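Local structure of putative type VI secretion protein (Escherichia coli, 3U66) at residues I6-V20 with V122-L134. The protein is the cytoplasmic domain of TssL, a DotU-family inner-membrane component that probably helps to build the type VI secretion apparatus. Residues are numbered along the deposited sequence; the frame is centred on the assembly and turned at random.
Sequences ISRAEQIFYPGWLMV and VAVLTCLCRTLQL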
loop_
_atom_site.group_PDB
_atom_site.type_symbol
_atom_site.label_atom_id
_atom_site.label_comp_id
_atom_site.label_asym_id
_atom_site.label_seq_id
_atom_site.Cartn_x
_atom_site.Cartn_y
_atom_site.Cartn_z
ATOM N N ILE A 6 -7.324 5.837 13.126
ATOM C CA ILE A 6 -6.696 6.017 14.430
ATOM C C ILE A 6 -5.187 6.380 14.329
ATOM O O ILE A 6 -4.572 6.213 13.267
ATOM C CB ILE A 6 -7.055 4.845 15.394
ATOM C CG1 ILE A 6 -7.863 5.346 16.625
ATOM C CG2 ILE A 6 -5.876 3.921 15.720
ATOM C CD1 ILE A 6 -7.243 5.129 18.069
ATOM N N SER A 7 -4.618 6.906 15.433
ATOM C CA SER A 7 -3.217 7.320 15.524
ATOM C C SER A 7 -2.350 6.177 16.036
ATOM O O SER A 7 -1.177 6.081 15.653
ATOM C CB SER A 7 -3.075 8.540 16.427
ATOM O OG SER A 7 -3.459 8.251 17.759
ATOM N N ARG A 8 -2.932 5.306 16.897
ATOM C CA ARG A 8 -2.251 4.127 17.449
ATOM C C ARG A 8 -1.837 3.211 16.299
ATOM O O ARG A 8 -0.762 2.638 16.341
ATOM C CB ARG A 8 -3.139 3.376 18.463
ATOM C CG ARG A 8 -2.366 2.859 19.676
ATOM C CD ARG A 8 -3.294 2.502 20.833
ATOM N NE ARG A 8 -2.875 3.104 22.106
ATOM C CZ ARG A 8 -3.636 3.892 22.865
ATOM N NH1 ARG A 8 -4.876 4.193 22.491
ATOM N NH2 ARG A 8 -3.167 4.385 24.005
ATOM N N ALA A 9 -2.672 3.142 15.250
ATOM C CA ALA A 9 -2.460 2.386 14.014
ATOM C C ALA A 9 -1.315 2.991 13.185
ATOM O O ALA A 9 -0.451 2.251 12.705
ATOM C CB ALA A 9 -3.741 2.366 13.196
ATOM N N GLU A 10 -1.308 4.331 13.029
ATOM C CA GLU A 10 -0.261 5.063 12.307
ATOM C C GLU A 10 1.092 4.885 13.009
ATOM O O GLU A 10 2.102 4.657 12.340
ATOM C CB GLU A 10 -0.620 6.549 12.142
ATOM C CG GLU A 10 -1.663 6.810 11.069
ATOM C CD GLU A 10 -1.731 8.252 10.606
ATOM O OE1 GLU A 10 -1.078 8.588 9.594
ATOM O OE2 GLU A 10 -2.441 9.049 11.257
ATOM N N GLN A 11 1.081 4.917 14.358
ATOM C CA GLN A 11 2.213 4.698 15.265
ATOM C C GLN A 11 2.899 3.347 14.966
ATOM O O GLN A 11 4.127 3.265 15.029
ATOM C CB GLN A 11 1.680 4.638 16.705
ATOM C CG GLN A 11 2.028 5.785 17.630
ATOM C CD GLN A 11 1.617 5.494 19.073
ATOM O OE1 GLN A 11 1.301 4.352 19.471
ATOM N NE2 GLN A 11 1.633 6.528 19.906
ATOM N N ILE A 12 2.090 2.283 14.710
ATOM C CA ILE A 12 2.540 0.914 14.411
ATOM C C ILE A 12 3.243 0.855 13.037
ATOM O O ILE A 12 4.259 0.171 12.899
ATOM C CB ILE A 12 1.354 -0.114 14.432
ATOM C CG1 ILE A 12 0.310 0.085 15.554
ATOM C CG2 ILE A 12 1.826 -1.548 14.351
ATOM C CD1 ILE A 12 0.709 -0.212 17.004
ATOM N N PHE A 13 2.669 1.521 12.017
ATOM C CA PHE A 13 3.186 1.474 10.656
ATOM C C PHE A 13 4.219 2.527 10.290
ATOM O O PHE A 13 4.872 2.363 9.261
ATOM C CB PHE A 13 2.038 1.442 9.634
ATOM C CG PHE A 13 1.231 0.164 9.588
ATOM C CD1 PHE A 13 1.768 -1.000 9.045
ATOM C CD2 PHE A 13 -0.080 0.134 10.052
ATOM C CE1 PHE A 13 1.016 -2.177 8.997
ATOM C CE2 PHE A 13 -0.828 -1.044 10.012
ATOM C CZ PHE A 13 -0.274 -2.193 9.491
ATOM N N TYR A 14 4.392 3.589 11.118
ATOM C CA TYR A 14 5.368 4.667 10.865
ATOM C C TYR A 14 6.793 4.180 10.537
ATOM O O TYR A 14 7.307 4.591 9.498
ATOM C CB TYR A 14 5.386 5.733 11.984
ATOM C CG TYR A 14 4.406 6.868 11.811
ATOM C CD1 TYR A 14 4.336 7.591 10.623
ATOM C CD2 TYR A 14 3.620 7.306 12.878
ATOM C CE1 TYR A 14 3.446 8.647 10.463
ATOM C CE2 TYR A 14 2.723 8.360 12.734
ATOM C CZ TYR A 14 2.641 9.028 11.524
ATOM O OH TYR A 14 1.770 10.074 11.376
ATOM N N PRO A 15 7.448 3.290 11.326
ATOM C CA PRO A 15 8.798 2.836 10.937
ATOM C C PRO A 15 8.851 2.216 9.532
ATOM O O PRO A 15 9.753 2.528 8.749
ATOM C CB PRO A 15 9.157 1.816 12.028
ATOM C CG PRO A 15 8.302 2.151 13.174
ATOM C CD PRO A 15 7.012 2.620 12.572
ATOM N N GLY A 16 7.861 1.372 9.220
ATOM C CA GLY A 16 7.727 0.704 7.931
ATOM C C GLY A 16 7.434 1.676 6.811
ATOM O O GLY A 16 8.054 1.607 5.742
ATOM N N TRP A 17 6.494 2.605 7.061
ATOM C CA TRP A 17 6.135 3.670 6.125
ATOM C C TRP A 17 7.331 4.547 5.770
ATOM O O TRP A 17 7.500 4.889 4.595
ATOM C CB TRP A 17 4.989 4.525 6.666
ATOM C CG TRP A 17 3.632 3.883 6.576
ATOM C CD1 TRP A 17 3.248 2.855 5.757
ATOM C CD2 TRP A 17 2.460 4.261 7.315
ATOM N NE1 TRP A 17 1.923 2.553 5.963
ATOM C CE2 TRP A 17 1.407 3.414 6.899
ATOM C CE3 TRP A 17 2.211 5.213 8.322
ATOM C CZ2 TRP A 17 0.127 3.479 7.461
ATOM C CZ3 TRP A 17 0.931 5.304 8.850
ATOM C CH2 TRP A 17 -0.093 4.439 8.426
ATOM N N LEU A 18 8.186 4.871 6.769
ATOM C CA LEU A 18 9.377 5.668 6.530
ATOM C C LEU A 18 10.381 4.876 5.686
ATOM O O LEU A 18 10.976 5.445 4.769
ATOM C CB LEU A 18 9.982 6.172 7.849
ATOM C CG LEU A 18 11.139 7.192 7.760
ATOM C CD1 LEU A 18 10.694 8.528 7.126
ATOM C CD2 LEU A 18 11.754 7.429 9.136
HETATM N N MSE A 19 10.509 3.552 5.954
HETATM C CA MSE A 19 11.374 2.627 5.217
HETATM C C MSE A 19 10.979 2.540 3.741
HETATM O O MSE A 19 11.865 2.623 2.894
HETATM C CB MSE A 19 11.395 1.245 5.891
HETATM C CG MSE A 19 12.277 0.186 5.190
HETATM SE SE MSE A 19 11.822 -1.703 5.624
HETATM C CE MSE A 19 9.890 -1.565 5.658
ATOM N N VAL A 20 9.666 2.402 3.428
ATOM C CA VAL A 20 9.194 2.364 2.031
ATOM C C VAL A 20 9.455 3.700 1.337
ATOM O O VAL A 20 9.907 3.702 0.191
ATOM C CB VAL A 20 7.771 1.769 1.741
ATOM C CG1 VAL A 20 7.259 0.872 2.862
ATOM C CG2 VAL A 20 6.741 2.835 1.370
ATOM N N VAL A 122 -12.137 3.684 10.464
ATOM C CA VAL A 122 -11.378 4.890 10.131
ATOM C C VAL A 122 -9.858 4.598 10.033
ATOM O O VAL A 122 -9.203 5.078 9.103
ATOM C CB VAL A 122 -11.763 6.090 11.049
ATOM C CG1 VAL A 122 -11.480 5.803 12.524
ATOM C CG2 VAL A 122 -11.101 7.389 10.600
ATOM N N ALA A 123 -9.340 3.734 10.935
ATOM C CA ALA A 123 -7.940 3.298 10.962
ATOM C C ALA A 123 -7.540 2.569 9.665
ATOM O O ALA A 123 -6.475 2.864 9.116
ATOM C CB ALA A 123 -7.686 2.425 12.182
ATOM N N VAL A 124 -8.422 1.677 9.152
ATOM C CA VAL A 124 -8.231 0.928 7.903
ATOM C C VAL A 124 -8.167 1.912 6.725
ATOM O O VAL A 124 -7.227 1.828 5.938
ATOM C CB VAL A 124 -9.316 -0.177 7.720
ATOM C CG1 VAL A 124 -9.261 -0.821 6.333
ATOM C CG2 VAL A 124 -9.206 -1.238 8.810
ATOM N N LEU A 125 -9.132 2.862 6.640
ATOM C CA LEU A 125 -9.205 3.901 5.599
ATOM C C LEU A 125 -7.975 4.788 5.602
ATOM O O LEU A 125 -7.570 5.257 4.536
ATOM C CB LEU A 125 -10.452 4.801 5.753
ATOM C CG LEU A 125 -11.849 4.229 5.483
ATOM C CD1 LEU A 125 -12.867 5.331 5.505
ATOM C CD2 LEU A 125 -11.928 3.506 4.156
ATOM N N THR A 126 -7.407 5.052 6.804
ATOM C CA THR A 126 -6.208 5.872 6.978
ATOM C C THR A 126 -5.025 5.159 6.330
ATOM O O THR A 126 -4.327 5.758 5.510
ATOM C CB THR A 126 -5.994 6.211 8.464
ATOM O OG1 THR A 126 -7.136 6.928 8.946
ATOM C CG2 THR A 126 -4.715 7.017 8.714
ATOM N N CYS A 127 -4.842 3.870 6.662
ATOM C CA CYS A 127 -3.767 3.034 6.139
ATOM C C CYS A 127 -3.820 2.878 4.626
ATOM O O CYS A 127 -2.773 2.924 3.983
ATOM C CB CYS A 127 -3.747 1.690 6.851
ATOM S SG CYS A 127 -3.211 1.796 8.574
ATOM N N LEU A 128 -5.037 2.752 4.060
ATOM C CA LEU A 128 -5.262 2.645 2.619
ATOM C C LEU A 128 -4.914 3.964 1.901
ATOM O O LEU A 128 -4.458 3.943 0.751
ATOM C CB LEU A 128 -6.706 2.201 2.315
ATOM C CG LEU A 128 -7.096 0.776 2.741
ATOM C CD1 LEU A 128 -8.569 0.549 2.571
ATOM C CD2 LEU A 128 -6.313 -0.288 1.974
ATOM N N CYS A 129 -5.106 5.105 2.598
ATOM C CA CYS A 129 -4.758 6.428 2.083
ATOM C C CYS A 129 -3.249 6.591 2.127
ATOM O O CYS A 129 -2.648 7.088 1.172
ATOM C CB CYS A 129 -5.461 7.530 2.875
ATOM S SG CYS A 129 -7.221 7.701 2.495
ATOM N N ARG A 130 -2.639 6.154 3.235
ATOM C CA ARG A 130 -1.194 6.206 3.439
ATOM C C ARG A 130 -0.486 5.328 2.410
ATOM O O ARG A 130 0.544 5.749 1.874
ATOM C CB ARG A 130 -0.832 5.798 4.879
ATOM C CG ARG A 130 0.195 6.699 5.562
ATOM C CD ARG A 130 -0.334 8.095 5.806
ATOM N NE ARG A 130 0.083 8.655 7.089
ATOM C CZ ARG A 130 0.825 9.748 7.233
ATOM N NH1 ARG A 130 1.256 10.412 6.165
ATOM N NH2 ARG A 130 1.149 10.185 8.440
ATOM N N THR A 131 -1.081 4.146 2.085
ATOM C CA THR A 131 -0.569 3.198 1.095
ATOM C C THR A 131 -0.479 3.882 -0.280
ATOM O O THR A 131 0.543 3.768 -0.950
ATOM C CB THR A 131 -1.408 1.904 1.112
ATOM O OG1 THR A 131 -1.320 1.307 2.410
ATOM C CG2 THR A 131 -0.978 0.897 0.056
ATOM N N LEU A 132 -1.531 4.626 -0.661
ATOM C CA LEU A 132 -1.596 5.354 -1.931
ATOM C C LEU A 132 -0.713 6.592 -1.951
ATOM O O LEU A 132 -0.171 6.920 -3.008
ATOM C CB LEU A 132 -3.041 5.726 -2.314
ATOM C CG LEU A 132 -4.048 4.589 -2.538
ATOM C CD1 LEU A 132 -5.347 5.123 -3.052
ATOM C CD2 LEU A 132 -3.523 3.533 -3.487
ATOM N N GLN A 133 -0.574 7.281 -0.797
ATOM C CA GLN A 133 0.262 8.471 -0.634
ATOM C C GLN A 133 1.732 8.117 -0.822
ATOM O O GLN A 133 2.458 8.894 -1.431
ATOM C CB GLN A 133 0.043 9.098 0.758
ATOM C CG GLN A 133 0.840 10.384 1.010
ATOM C CD GLN A 133 1.028 10.741 2.463
ATOM O OE1 GLN A 133 0.614 10.029 3.379
ATOM N NE2 GLN A 133 1.692 11.850 2.705
ATOM N N LEU A 134 2.169 6.949 -0.318
ATOM C CA LEU A 134 3.575 6.533 -0.406
ATOM C C LEU A 134 4.016 6.008 -1.778
ATOM O O LEU A 134 5.203 5.737 -1.982
ATOM C CB LEU A 134 3.995 5.597 0.751
ATOM C CG LEU A 134 3.702 6.068 2.191
ATOM C CD1 LEU A 134 4.249 5.098 3.180
ATOM C CD2 LEU A 134 4.265 7.442 2.477
HETATM O O HOH W 1 0.559 0.546 4.250
#
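Arg130 of helix 122-133 lies across the indole of Trp17 on helix 7-20, in the all-helical DotU fold of two joined helical bundles. The two helices run in the same general direction, with their axes 38° apart. Arg130 CB rests against Trp17 CZ2 over one ring face. CG makes a CH-pi contact, 3.4 Å from the centroid of the six-membered ring of Trp17 and almost on its normal. The opposite face of the indole is covered by Phe13 CB. The arginine chain is bent at chi2 (66°) and again at chi3, which carries the guanidinium past the ring. CD of Arg130 comes within 3.9 Å of Glu10 OE1. NE bonds to Glu10 OE1 at 2.8 Å in a salt bridge; the N-H is bent (139°), and the oxygen lies somewhat out of the guanidinium plane. NH2 gives weak bonds to the same oxygen and to Tyr14 OH. NH1 turns back to its own helix and binds Gln133 OE1 at 2.9 Å, on a lone pair of the amide oxygen. A leucine in place of Arg130 would probably leave the Glu10 carboxylate without its charge partner and the Tyr14 hydroxyl without this donor. The Glu10 side chain crosses Thr126 at about a right angle, with its carboxylate carbon CD 3.7 Å from Thr126 CG2.

Deeper in the interface, Cys127 SG makes sulfur-aromatic contacts with two rings, obliquely to Phe13, 3.8 Å from its CD2, and at the edge of Trp17. Met63 of helix 57-76 also touches Cys127. Leu134 CD1 fits against Trp17 CD1 and Val20 CG2. A water bridges the helices at the NE1 edge of the indole, in the ring plane: it accepts from Trp17 NE1 at 3.0 Å and donates to Thr131 OG1 at 2.7 Å.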